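PDB 4FD5: arylalkylamine N-Acetyltransferase 2 from Aedes aegypti, which probably transfers acyl groups from coenzyme A thioesters to arylalkylamines such as dopamine and serotonin, as a GNAT-family N-acetyltransferase. Local coordinates for residues S16-D21 and M67-D72. Residues are numbered along the deposited sequence; the frame is centred on the assembly and turned at random.
Sequences SKYYDD and MAISND
Tyr18 lies with one face of its ring over the methyl end of Met67, a compact example of how a single aromatic side chain can roof the outer part of a β-sheet. Met67 CE sits almost exactly above the middle of the ring, 3.5 Å from the centroid and 4° off the normal, a CH-pi contact. The sulfur follows on the same face but nearer the CB end, with SD 3.9 Å from Tyr18 CG, which adds a Met-aromatic interaction. Beyond CG the methionine chain is fully extended (chi2 -177°, chi3 -176°), and this carries the methyl up from the strand to the ring. Farther out, Ile69 reaches Tyr18 obliquely through its CD1 alone, 3.4 Å from Tyr18 CE1.

That apolar patch is the tight part, with Met67 and Ile69 buried beneath it. No hydrogen bond joins the two segments, and the looser side is that of Tyr18, which stays partly exposed. Backbone hydrogen bonds of Met67 with Glu12 and Ile69 with Arg10 pair strand 66-69 antiparallel with strand 10-13. Tyr18, just ahead of helix 19-29, thus covers strand 66-69 where the chain leaves strand 10-13, within the helix-covered mixed β-sheet of the GNAT fold.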
loop_
_atom_site.group_PDB
_atom_site.type_symbol
_atom_site.label_atom_id
_atom_site.label_comp_id
_atom_site.label_asym_id
_atom_site.label_seq_id
_atom_site.Cartn_x
_atom_site.Cartn_y
_atom_site.Cartn_z
ATOM N N SER A 16 14.526 3.204 12.240
ATOM C CA SER A 16 13.679 4.025 13.114
ATOM C C SER A 16 14.025 5.520 13.109
ATOM O O SER A 16 13.145 6.356 13.330
ATOM C CB SER A 16 13.677 3.483 14.553
ATOM O OG SER A 16 14.949 3.630 15.176
ATOM N N LYS A 17 15.295 5.856 12.870
ATOM C CA LYS A 17 15.696 7.259 12.858
ATOM C C LYS A 17 15.016 8.034 11.731
ATOM O O LYS A 17 14.965 9.251 11.756
ATOM C CB LYS A 17 17.216 7.400 12.760
ATOM C CG LYS A 17 17.938 6.909 13.999
ATOM C CD LYS A 17 19.332 7.506 14.056
ATOM C CE LYS A 17 20.077 7.064 15.316
ATOM N NZ LYS A 17 21.436 7.664 15.390
ATOM N N TYR A 18 14.493 7.307 10.747
ATOM C CA TYR A 18 13.816 7.926 9.611
ATOM C C TYR A 18 12.299 7.852 9.690
ATOM O O TYR A 18 11.618 8.440 8.838
ATOM C CB TYR A 18 14.268 7.295 8.290
ATOM C CG TYR A 18 15.683 7.649 7.941
ATOM C CD1 TYR A 18 15.956 8.741 7.140
ATOM C CD2 TYR A 18 16.738 6.906 8.430
ATOM C CE1 TYR A 18 17.262 9.082 6.817
ATOM C CE2 TYR A 18 18.054 7.246 8.123
ATOM C CZ TYR A 18 18.298 8.332 7.308
ATOM O OH TYR A 18 19.591 8.689 6.979
ATOM N N TYR A 19 11.760 7.165 10.705
ATOM C CA TYR A 19 10.313 7.016 10.742
ATOM C C TYR A 19 9.567 8.359 10.680
ATOM O O TYR A 19 8.618 8.511 9.909
ATOM C CB TYR A 19 9.839 6.223 11.964
ATOM C CG TYR A 19 10.220 4.758 12.047
ATOM C CD1 TYR A 19 10.794 4.070 10.980
ATOM C CD2 TYR A 19 9.985 4.051 13.220
ATOM C CE1 TYR A 19 11.133 2.720 11.093
ATOM C CE2 TYR A 19 10.305 2.739 13.331
ATOM C CZ TYR A 19 10.872 2.064 12.278
ATOM O OH TYR A 19 11.190 0.740 12.448
ATOM N N ASP A 20 9.968 9.333 11.503
ATOM C CA ASP A 20 9.271 10.614 11.491
ATOM C C ASP A 20 9.335 11.231 10.101
ATOM O O ASP A 20 8.304 11.691 9.590
ATOM C CB ASP A 20 9.874 11.605 12.494
ATOM C CG ASP A 20 9.455 11.330 13.930
ATOM O OD1 ASP A 20 8.624 10.446 14.172
ATOM O OD2 ASP A 20 9.956 12.034 14.836
ATOM N N ASP A 21 10.531 11.213 9.499
ATOM C CA ASP A 21 10.740 11.835 8.179
ATOM C C ASP A 21 9.814 11.157 7.176
ATOM O O ASP A 21 9.259 11.809 6.278
ATOM C CB ASP A 21 12.173 11.639 7.680
ATOM C CG ASP A 21 13.192 12.548 8.358
ATOM O OD1 ASP A 21 12.799 13.499 9.055
ATOM O OD2 ASP A 21 14.410 12.311 8.160
ATOM N N MET A 67 13.382 3.215 1.382
ATOM C CA MET A 67 13.330 4.614 0.994
ATOM C C MET A 67 14.356 4.912 -0.091
ATOM O O MET A 67 15.451 4.306 -0.150
ATOM C CB MET A 67 13.577 5.545 2.194
ATOM C CG MET A 67 14.866 5.265 2.917
ATOM S SD MET A 67 15.011 6.341 4.361
ATOM C CE MET A 67 16.662 5.873 4.917
ATOM N N ALA A 68 13.960 5.827 -0.966
ATOM C CA ALA A 68 14.865 6.498 -1.868
ATOM C C ALA A 68 15.162 7.845 -1.237
ATOM O O ALA A 68 14.254 8.662 -0.981
ATOM C CB ALA A 68 14.219 6.691 -3.241
ATOM N N ILE A 69 16.447 8.056 -0.985
ATOM C CA ILE A 69 16.901 9.231 -0.261
ATOM C C ILE A 69 17.981 9.967 -1.073
ATOM O O ILE A 69 18.873 9.350 -1.651
ATOM C CB ILE A 69 17.351 8.811 1.173
ATOM C CG1 ILE A 69 17.627 10.031 2.038
ATOM C CG2 ILE A 69 18.535 7.903 1.123
ATOM C CD1 ILE A 69 17.693 9.689 3.522
ATOM N N SER A 70 17.862 11.283 -1.146
ATOM C CA SER A 70 18.738 12.077 -2.003
ATOM C C SER A 70 20.058 12.397 -1.309
ATOM O O SER A 70 20.241 12.074 -0.134
ATOM C CB SER A 70 18.043 13.362 -2.444
ATOM O OG SER A 70 17.815 14.215 -1.340
ATOM N N ASN A 71 20.973 13.027 -2.045
ATOM C CA ASN A 71 22.297 13.385 -1.522
ATOM C C ASN A 71 22.235 14.271 -0.280
ATOM O O ASN A 71 23.091 14.180 0.604
ATOM C CB ASN A 71 23.130 14.066 -2.611
ATOM C CG ASN A 71 22.608 15.452 -2.967
ATOM O OD1 ASN A 71 21.402 15.696 -2.960
ATOM N ND2 ASN A 71 23.523 16.369 -3.273
ATOM N N ASP A 72 21.219 15.128 -0.210
ATOM C CA ASP A 72 21.056 16.007 0.946
ATOM C C ASP A 72 20.144 15.403 2.017
ATOM O O ASP A 72 19.719 16.092 2.946
ATOM C CB ASP A 72 20.582 17.409 0.526
ATOM C CG ASP A 72 19.259 17.390 -0.221
ATOM O OD1 ASP A 72 18.505 16.403 -0.080
ATOM O OD2 ASP A 72 18.961 18.373 -0.939
#